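Local structure of 16S rRNA (adenine(1408)-N(1))-methyltransferase (Catenulispora acidiphila, 4X1O) at residues Asp78-Ala88 and Asn102-Ile110; Pro129-Val138 and Ile160-Arg168. The protein probably methylates N1 of adenine 1408 in 16S ribosomal RNA with S-adenosyl-L-methionine as methyl donor, a modification linked to aminoglycoside resistance. One frame throughout, in Å; residues are numbered along the deposited sequence.

Interaction 1 (Asp78-Ala88 and Asn102-Ile110); sequences DPAWQRMTETA and NLVLVSSAI
Leu-105 divides its two methyls between Ala-88 of helix 85-91 and Met-84 of the 3-10 segment before it. CD1 lies 3.8 Å from Ala-88 CB, while CD2 meets Met-84 SD at 4.1 Å, the two longer side chains sliding past each other in opposite directions. Two residues earlier on the strand, Leu-103 is crossed by Thr-87 at about a right angle, CD2 against CG2 at 3.7 Å. With its CG2 anti to the backbone N, Thr-87 turns that methyl to the strand and leaves OG1 to bond Asp-58 O and Trp-220 NE1. Trp-81 comes close at its root: chi1 of 61° sets CG between N and the carbonyl carbon, and CD1 passes Ser-107 OG obliquely at 3.4 Å before the indole leads away, with the amide carbon CD of Gln-82 over the rim of one face. Asp-78 N donates to Val-106 O at 3.1 Å, an almost straight bond (167°). The carboxylate of Asp-78, a residue of the S-adenosyl-L-methionine site, is held twice: OD1 takes Ala-80 N (2.8 Å) in an Asx turn, and OD2 takes Thr-56 N. The contact lies within the beta-alpha-beta unit of strand 72-78, helix 85-91 and strand 103-107, outermost in the seven-stranded sheet, with Leu-27 of strand 26-28 touching Trp-81, Met-84 and Ala-88.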
loop_
_atom_site.group_PDB
_atom_site.type_symbol
_atom_site.label_atom_id
_atom_site.label_comp_id
_atom_site.label_asym_id
_atom_site.label_seq_id
_atom_site.Cartn_x
_atom_site.Cartn_y
_atom_site.Cartn_z
ATOM N N ASP A 78 -2.288 -7.759 -1.383
ATOM C CA ASP A 78 -1.371 -8.022 -2.490
ATOM C C ASP A 78 -1.761 -9.319 -3.179
ATOM O O ASP A 78 -2.161 -10.260 -2.517
ATOM C CB ASP A 78 0.072 -8.094 -1.976
ATOM C CG ASP A 78 1.100 -7.930 -3.077
ATOM O OD1 ASP A 78 1.222 -8.847 -3.922
ATOM O OD2 ASP A 78 1.790 -6.887 -3.093
ATOM N N PRO A 79 -1.668 -9.369 -4.508
ATOM C CA PRO A 79 -2.087 -10.629 -5.135
ATOM C C PRO A 79 -1.024 -11.723 -5.052
ATOM O O PRO A 79 -1.361 -12.890 -5.216
ATOM C CB PRO A 79 -2.345 -10.224 -6.581
ATOM C CG PRO A 79 -1.465 -9.053 -6.795
ATOM C CD PRO A 79 -1.441 -8.310 -5.508
ATOM N N ALA A 80 0.227 -11.353 -4.795
ATOM C CA ALA A 80 1.311 -12.330 -4.740
ATOM C C ALA A 80 1.490 -12.805 -3.311
ATOM O O ALA A 80 2.485 -12.481 -2.655
ATOM C CB ALA A 80 2.597 -11.735 -5.275
ATOM N N TRP A 81 0.514 -13.569 -2.830
ATOM C CA TRP A 81 0.417 -13.868 -1.408
ATOM C C TRP A 81 1.578 -14.721 -0.894
ATOM O O TRP A 81 1.967 -14.587 0.272
ATOM C CB TRP A 81 -0.920 -14.548 -1.096
ATOM C CG TRP A 81 -1.134 -15.860 -1.788
ATOM C CD1 TRP A 81 -1.682 -16.058 -3.022
ATOM C CD2 TRP A 81 -0.827 -17.162 -1.270
ATOM N NE1 TRP A 81 -1.723 -17.404 -3.311
ATOM C CE2 TRP A 81 -1.206 -18.102 -2.250
ATOM C CE3 TRP A 81 -0.269 -17.623 -0.072
ATOM C CZ2 TRP A 81 -1.039 -19.472 -2.072
ATOM C CZ3 TRP A 81 -0.103 -18.986 0.102
ATOM C CH2 TRP A 81 -0.487 -19.893 -0.893
ATOM N N GLN A 82 2.152 -15.561 -1.754
ATOM C CA GLN A 82 3.231 -16.455 -1.325
ATOM C C GLN A 82 4.446 -15.684 -0.824
ATOM O O GLN A 82 5.206 -16.179 0.011
ATOM C CB GLN A 82 3.663 -17.396 -2.456
ATOM C CG GLN A 82 2.621 -18.405 -2.916
ATOM C CD GLN A 82 1.708 -17.864 -4.005
ATOM O OE1 GLN A 82 1.764 -16.681 -4.360
ATOM N NE2 GLN A 82 0.873 -18.739 -4.558
ATOM N N ARG A 83 4.624 -14.472 -1.338
ATOM C CA ARG A 83 5.736 -13.626 -0.935
ATOM C C ARG A 83 5.601 -13.162 0.514
ATOM O O ARG A 83 6.579 -12.770 1.149
ATOM C CB ARG A 83 5.837 -12.407 -1.860
ATOM C CG ARG A 83 6.338 -12.748 -3.260
ATOM C CD ARG A 83 6.161 -11.584 -4.228
ATOM N NE ARG A 83 7.135 -10.517 -4.013
ATOM C CZ ARG A 83 6.846 -9.219 -4.065
ATOM N NH1 ARG A 83 5.607 -8.825 -4.324
ATOM N NH2 ARG A 83 7.796 -8.317 -3.857
ATOM N N MET A 84 4.379 -13.180 1.022
ATOM C CA MET A 84 4.106 -12.640 2.343
ATOM C C MET A 84 4.144 -13.703 3.439
ATOM O O MET A 84 3.910 -13.383 4.597
ATOM C CB MET A 84 2.743 -11.950 2.366
ATOM C CG MET A 84 2.635 -10.730 1.455
ATOM S SD MET A 84 1.036 -9.905 1.660
ATOM C CE MET A 84 -0.066 -11.088 0.887
ATOM N N THR A 85 4.437 -14.954 3.080
ATOM C CA THR A 85 4.264 -16.062 4.019
ATOM C C THR A 85 5.144 -15.971 5.260
ATOM O O THR A 85 4.684 -16.289 6.353
ATOM C CB THR A 85 4.512 -17.426 3.342
ATOM O OG1 THR A 85 5.785 -17.422 2.685
ATOM C CG2 THR A 85 3.421 -17.707 2.329
ATOM N N GLU A 86 6.393 -15.542 5.098
ATOM C CA GLU A 86 7.288 -15.356 6.242
ATOM C C GLU A 86 6.731 -14.343 7.238
ATOM O O GLU A 86 6.800 -14.540 8.450
ATOM C CB GLU A 86 8.673 -14.912 5.773
ATOM C CG GLU A 86 9.641 -14.624 6.902
ATOM C CD GLU A 86 11.072 -14.483 6.418
ATOM O OE1 GLU A 86 11.337 -14.776 5.235
ATOM O OE2 GLU A 86 11.935 -14.074 7.224
ATOM N N THR A 87 6.184 -13.251 6.720
ATOM C CA THR A 87 5.554 -12.262 7.574
ATOM C C THR A 87 4.359 -12.880 8.287
ATOM O O THR A 87 4.162 -12.677 9.477
ATOM C CB THR A 87 5.094 -11.025 6.768
ATOM O OG1 THR A 87 6.246 -10.303 6.331
ATOM C CG2 THR A 87 4.238 -10.111 7.639
ATOM N N ALA A 88 3.558 -13.633 7.547
ATOM C CA ALA A 88 2.361 -14.233 8.120
ATOM C C ALA A 88 2.708 -15.238 9.218
ATOM O O ALA A 88 2.024 -15.293 10.243
ATOM C CB ALA A 88 1.530 -14.904 7.034
ATOM N N ASN A 102 -3.064 -7.782 14.956
ATOM C CA ASN A 102 -3.727 -6.703 14.231
ATOM C C ASN A 102 -3.299 -6.552 12.780
ATOM O O ASN A 102 -3.656 -5.567 12.128
ATOM C CB ASN A 102 -3.469 -5.373 14.932
ATOM C CG ASN A 102 -1.983 -5.074 15.094
ATOM O OD1 ASN A 102 -1.162 -5.975 15.293
ATOM N ND2 ASN A 102 -1.634 -3.795 15.047
ATOM N N LEU A 103 -2.473 -7.480 12.307
ATOM C CA LEU A 103 -2.097 -7.524 10.907
ATOM C C LEU A 103 -2.973 -8.530 10.158
ATOM O O LEU A 103 -3.107 -9.705 10.546
ATOM C CB LEU A 103 -0.610 -7.873 10.767
ATOM C CG LEU A 103 -0.065 -7.988 9.353
ATOM C CD1 LEU A 103 -0.054 -6.568 8.726
ATOM C CD2 LEU A 103 1.330 -8.577 9.355
ATOM N N VAL A 104 -3.586 -8.059 9.087
ATOM C CA VAL A 104 -4.395 -8.893 8.230
ATOM C C VAL A 104 -3.814 -8.864 6.820
ATOM O O VAL A 104 -3.732 -7.804 6.195
ATOM C CB VAL A 104 -5.869 -8.425 8.198
ATOM C CG1 VAL A 104 -6.694 -9.369 7.340
ATOM C CG2 VAL A 104 -6.442 -8.366 9.613
ATOM N N LEU A 105 -3.406 -10.028 6.322
ATOM C CA LEU A 105 -2.811 -10.098 4.996
ATOM C C LEU A 105 -3.810 -10.705 4.025
ATOM O O LEU A 105 -4.189 -11.874 4.151
ATOM C CB LEU A 105 -1.512 -10.909 5.031
ATOM C CG LEU A 105 -0.472 -10.299 5.979
ATOM C CD1 LEU A 105 0.725 -11.240 6.188
ATOM C CD2 LEU A 105 -0.017 -8.927 5.496
ATOM N N VAL A 106 -4.240 -9.885 3.070
ATOM C CA VAL A 106 -5.302 -10.230 2.121
ATOM C C VAL A 106 -4.746 -10.540 0.746
ATOM O O VAL A 106 -3.973 -9.753 0.201
ATOM C CB VAL A 106 -6.324 -9.059 1.968
ATOM C CG1 VAL A 106 -7.377 -9.383 0.896
ATOM C CG2 VAL A 106 -6.972 -8.729 3.313
ATOM N N SER A 107 -5.136 -11.674 0.175
ATOM C CA SER A 107 -4.742 -12.000 -1.185
ATOM C C SER A 107 -5.782 -11.461 -2.145
ATOM O O SER A 107 -6.853 -12.045 -2.310
ATOM C CB SER A 107 -4.584 -13.509 -1.372
ATOM O OG SER A 107 -4.158 -13.807 -2.689
ATOM N N SER A 108 -5.470 -10.333 -2.767
ATOM C CA SER A 108 -6.347 -9.753 -3.770
ATOM C C SER A 108 -5.605 -8.699 -4.568
ATOM O O SER A 108 -4.695 -8.048 -4.051
ATOM C CB SER A 108 -7.586 -9.128 -3.130
ATOM O OG SER A 108 -8.339 -8.428 -4.107
ATOM N N ALA A 109 -5.996 -8.551 -5.828
ATOM C CA ALA A 109 -5.529 -7.446 -6.652
ATOM C C ALA A 109 -6.369 -6.218 -6.324
ATOM O O ALA A 109 -7.520 -6.342 -5.915
ATOM C CB ALA A 109 -5.624 -7.792 -8.117
ATOM N N ILE A 110 -5.797 -5.034 -6.488
ATOM C CA ILE A 110 -6.515 -3.819 -6.124
ATOM C C ILE A 110 -7.601 -3.454 -7.144
ATOM O O ILE A 110 -8.626 -2.895 -6.773
ATOM C CB ILE A 110 -5.549 -2.623 -5.950
ATOM C CG1 ILE A 110 -6.278 -1.451 -5.290
ATOM C CG2 ILE A 110 -4.904 -2.232 -7.270
ATOM C CD1 ILE A 110 -6.944 -1.830 -3.985
#

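Interaction 2 (Pro129-Val138 and Ile160-Arg168); sequences PWGKLLRGVV and ISIGTSIWR
Ile-162 meets Pro-129, Leu-134 and Val-137 where helix 131-138 packs over strand 160-163, part of the seven-stranded, mostly parallel sheet of a Rossmann-like methyltransferase fold. The axes of the two segments approach to 10.8 Å at 105°, so the strand runs nearly square to the helix; two of its isoleucines converge on Val-137. The side chains that meet are apolar, and no hydrogen bond joins the segments. Ile-160 and Ile-162 share one conformation (chi1 -61° in both, CG1 anti to the carbonyl carbon), and each sends CD1 to Val-137 CG1. The Ile-160 pair meets tip to tip at 3.7 Å; the longer Ile-162 approach is 4.0 Å. The other branch of Ile-162, CG2, lies 4.1 Å from Leu-134 CD1. Ile-166 departs from this pattern: at chi1 62° its CG1 stands between the backbone N and the carbonyl carbon, and the chain extends to bring CD1 tip to tip with Leu-134 CD2 at 3.9 Å. CG2, anti to the carbonyl carbon, reaches Trp-130 CH2 obliquely at 3.8 Å. The indole of Trp-167 is tied by a hydrogen bond from NE1 to Leu-178 O, while Ile-166 CG1 lies over the rim of one face. The six-membered end of that indole meets Val-138 obliquely, Trp-167 CH2 standing 3.9 Å from Val-138 CG2.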
loop_
_atom_site.group_PDB
_atom_site.type_symbol
_atom_site.label_atom_id
_atom_site.label_comp_id
_atom_site.label_asym_id
_atom_site.label_seq_id
_atom_site.Cartn_x
_atom_site.Cartn_y
_atom_site.Cartn_z
ATOM N N PRO A 129 5.391 0.585 -5.061
ATOM C CA PRO A 129 4.588 -0.300 -5.910
ATOM C C PRO A 129 5.369 -0.855 -7.100
ATOM O O PRO A 129 6.331 -0.224 -7.555
ATOM C CB PRO A 129 3.462 0.619 -6.397
ATOM C CG PRO A 129 4.080 1.954 -6.415
ATOM C CD PRO A 129 4.982 1.993 -5.197
ATOM N N TRP A 130 4.977 -2.047 -7.541
ATOM C CA TRP A 130 5.506 -2.669 -8.754
ATOM C C TRP A 130 4.380 -3.144 -9.655
ATOM O O TRP A 130 3.207 -3.111 -9.273
ATOM C CB TRP A 130 6.403 -3.857 -8.405
ATOM C CG TRP A 130 7.572 -3.488 -7.607
ATOM C CD1 TRP A 130 7.716 -3.622 -6.253
ATOM C CD2 TRP A 130 8.788 -2.907 -8.088
ATOM N NE1 TRP A 130 8.950 -3.160 -5.866
ATOM C CE2 TRP A 130 9.626 -2.714 -6.971
ATOM C CE3 TRP A 130 9.250 -2.530 -9.353
ATOM C CZ2 TRP A 130 10.903 -2.170 -7.083
ATOM C CZ3 TRP A 130 10.514 -1.986 -9.462
ATOM C CH2 TRP A 130 11.325 -1.809 -8.331
ATOM N N GLY A 131 4.733 -3.596 -10.857
ATOM C CA GLY A 131 3.765 -4.196 -11.757
ATOM C C GLY A 131 2.598 -3.298 -12.114
ATOM O O GLY A 131 2.769 -2.102 -12.294
ATOM N N LYS A 132 1.415 -3.893 -12.208
ATOM C CA LYS A 132 0.203 -3.183 -12.601
ATOM C C LYS A 132 -0.132 -2.030 -11.648
ATOM O O LYS A 132 -0.633 -0.974 -12.054
ATOM C CB LYS A 132 -0.969 -4.167 -12.670
ATOM C CG LYS A 132 -2.260 -3.541 -13.138
ATOM C CD LYS A 132 -3.007 -4.506 -14.044
ATOM C CE LYS A 132 -3.778 -3.759 -15.113
ATOM N NZ LYS A 132 -4.842 -2.932 -14.488
ATOM N N LEU A 133 0.136 -2.228 -10.364
ATOM C CA LEU A 133 -0.122 -1.167 -9.400
ATOM C C LEU A 133 0.745 0.056 -9.694
ATOM O O LEU A 133 0.252 1.181 -9.694
ATOM C CB LEU A 133 0.117 -1.689 -7.968
ATOM C CG LEU A 133 -0.057 -0.674 -6.836
ATOM C CD1 LEU A 133 -1.472 -0.122 -6.819
ATOM C CD2 LEU A 133 0.289 -1.317 -5.492
ATOM N N LEU A 134 2.029 -0.168 -9.949
ATOM C CA LEU A 134 2.944 0.914 -10.268
ATOM C C LEU A 134 2.524 1.623 -11.567
ATOM O O LEU A 134 2.388 2.854 -11.613
ATOM C CB LEU A 134 4.368 0.376 -10.405
ATOM C CG LEU A 134 5.423 1.337 -10.951
ATOM C CD1 LEU A 134 5.545 2.567 -10.048
ATOM C CD2 LEU A 134 6.755 0.625 -11.094
ATOM N N ARG A 135 2.312 0.835 -12.611
ATOM C CA ARG A 135 1.961 1.392 -13.910
ATOM C C ARG A 135 0.641 2.143 -13.812
ATOM O O ARG A 135 0.491 3.229 -14.376
ATOM C CB ARG A 135 1.876 0.294 -14.973
ATOM C CG ARG A 135 1.599 0.829 -16.373
ATOM C CD ARG A 135 1.705 -0.315 -17.372
ATOM N NE ARG A 135 1.479 0.118 -18.748
ATOM C CZ ARG A 135 2.412 0.636 -19.537
ATOM N NH1 ARG A 135 3.651 0.806 -19.093
ATOM N NH2 ARG A 135 2.095 0.984 -20.784
ATOM N N GLY A 136 -0.290 1.588 -13.045
ATOM C CA GLY A 136 -1.583 2.222 -12.843
ATOM C C GLY A 136 -1.518 3.571 -12.151
ATOM O O GLY A 136 -2.219 4.513 -12.512
ATOM N N VAL A 137 -0.672 3.667 -11.140
ATOM C CA VAL A 137 -0.525 4.907 -10.417
ATOM C C VAL A 137 0.169 5.944 -11.287
ATOM O O VAL A 137 -0.208 7.104 -11.291
ATOM C CB VAL A 137 0.239 4.691 -9.105
ATOM C CG1 VAL A 137 0.760 6.002 -8.566
ATOM C CG2 VAL A 137 -0.684 3.982 -8.091
ATOM N N VAL A 138 1.172 5.521 -12.045
ATOM C CA VAL A 138 1.935 6.469 -12.850
ATOM C C VAL A 138 1.066 7.028 -13.978
ATOM O O VAL A 138 1.082 8.229 -14.262
ATOM C CB VAL A 138 3.200 5.801 -13.418
ATOM C CG1 VAL A 138 3.845 6.678 -14.480
ATOM C CG2 VAL A 138 4.191 5.482 -12.270
ATOM N N ILE A 160 1.258 7.877 -1.614
ATOM C CA ILE A 160 1.946 7.044 -2.589
ATOM C C ILE A 160 3.419 7.390 -2.523
ATOM O O ILE A 160 3.776 8.568 -2.493
ATOM C CB ILE A 160 1.421 7.263 -4.014
ATOM C CG1 ILE A 160 -0.060 6.901 -4.109
ATOM C CG2 ILE A 160 2.231 6.454 -5.024
ATOM C CD1 ILE A 160 -0.676 7.353 -5.430
ATOM N N SER A 161 4.270 6.372 -2.476
ATOM C CA SER A 161 5.710 6.593 -2.386
ATOM C C SER A 161 6.382 5.759 -3.444
ATOM O O SER A 161 6.343 4.520 -3.395
ATOM C CB SER A 161 6.255 6.226 -0.996
ATOM O OG SER A 161 5.875 7.177 -0.015
ATOM N N ILE A 162 6.983 6.423 -4.420
ATOM C CA ILE A 162 7.643 5.709 -5.509
ATOM C C ILE A 162 9.127 6.061 -5.528
ATOM O O ILE A 162 9.488 7.225 -5.623
ATOM C CB ILE A 162 6.999 6.058 -6.873
ATOM C CG1 ILE A 162 5.517 5.657 -6.899
ATOM C CG2 ILE A 162 7.749 5.384 -8.025
ATOM C CD1 ILE A 162 4.755 6.266 -8.049
ATOM N N GLY A 163 9.996 5.063 -5.430
ATOM C CA GLY A 163 11.422 5.329 -5.552
ATOM C C GLY A 163 11.781 5.687 -6.983
ATOM O O GLY A 163 11.383 5.004 -7.916
ATOM N N THR A 164 12.537 6.766 -7.165
ATOM C CA THR A 164 12.800 7.260 -8.512
ATOM C C THR A 164 13.912 6.500 -9.224
ATOM O O THR A 164 14.132 6.694 -10.424
ATOM C CB THR A 164 13.168 8.748 -8.491
ATOM O OG1 THR A 164 14.326 8.924 -7.676
ATOM C CG2 THR A 164 12.018 9.571 -7.921
ATOM N N SER A 165 14.610 5.628 -8.504
ATOM C CA SER A 165 15.676 4.854 -9.125
ATOM C C SER A 165 15.130 3.896 -10.177
ATOM O O SER A 165 15.885 3.381 -10.998
ATOM C CB SER A 165 16.473 4.077 -8.075
ATOM O OG SER A 165 15.669 3.089 -7.460
ATOM N N ILE A 166 13.818 3.666 -10.174
ATOM C CA ILE A 166 13.221 2.805 -11.198
ATOM C C ILE A 166 13.319 3.432 -12.589
ATOM O O ILE A 166 13.160 2.750 -13.591
ATOM C CB ILE A 166 11.740 2.487 -10.906
ATOM C CG1 ILE A 166 10.897 3.764 -10.905
ATOM C CG2 ILE A 166 11.598 1.717 -9.595
ATOM C CD1 ILE A 166 9.403 3.505 -10.705
ATOM N N TRP A 167 13.585 4.731 -12.667
ATOM C CA TRP A 167 13.708 5.337 -13.988
ATOM C C TRP A 167 15.160 5.443 -14.429
ATOM O O TRP A 167 15.469 6.074 -15.445
ATOM C CB TRP A 167 12.994 6.690 -14.011
ATOM C CG TRP A 167 11.591 6.538 -14.539
ATOM C CD1 TRP A 167 11.232 6.120 -15.791
ATOM C CD2 TRP A 167 10.374 6.702 -13.816
ATOM N NE1 TRP A 167 9.868 6.061 -15.906
ATOM C CE2 TRP A 167 9.317 6.409 -14.706
ATOM C CE3 TRP A 167 10.068 7.083 -12.509
ATOM C CZ2 TRP A 167 7.983 6.492 -14.329
ATOM C CZ3 TRP A 167 8.739 7.165 -12.142
ATOM C CH2 TRP A 167 7.716 6.871 -13.046
ATOM N N ARG A 168 16.047 4.776 -13.694
ATOM C CA ARG A 168 17.428 4.625 -14.135
ATOM C C ARG A 168 17.617 3.200 -14.629
ATOM O O ARG A 168 17.050 2.271 -14.059
ATOM C CB ARG A 168 18.402 4.955 -13.005
ATOM C CG ARG A 168 18.222 6.363 -12.459
ATOM C CD ARG A 168 18.559 7.406 -13.516
ATOM N NE ARG A 168 17.724 8.599 -13.401
ATOM C CZ ARG A 168 17.128 9.196 -14.429
ATOM N NH1 ARG A 168 17.280 8.716 -15.657
ATOM N NH2 ARG A 168 16.386 10.276 -14.232
#

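Interactions 1 and 2 each include a strand of the same mixed sheet, with centres about 19 Å apart, and follow each other along the chain. They touch through Ile-110 CG2 and Leu-133 CD1, 4.1 Å apart, and both residues bind S-adenosyl-L-methionine and S-adenosyl-L-homocysteine in this protein, although no cofactor is bound here. Two further approaches bring the contacts together round the site: the side chain of Asp-78 is about 6 Å from that of Leu-133, and the side chain of Trp-130 is about 5 Å from that of Arg-83, nearest atoms in each case. The segments of interaction 1 carry Asp-78, Arg-83 and Ile-110, and the helix of interaction 2 carries Leu-133; the last three lie beside the contacts.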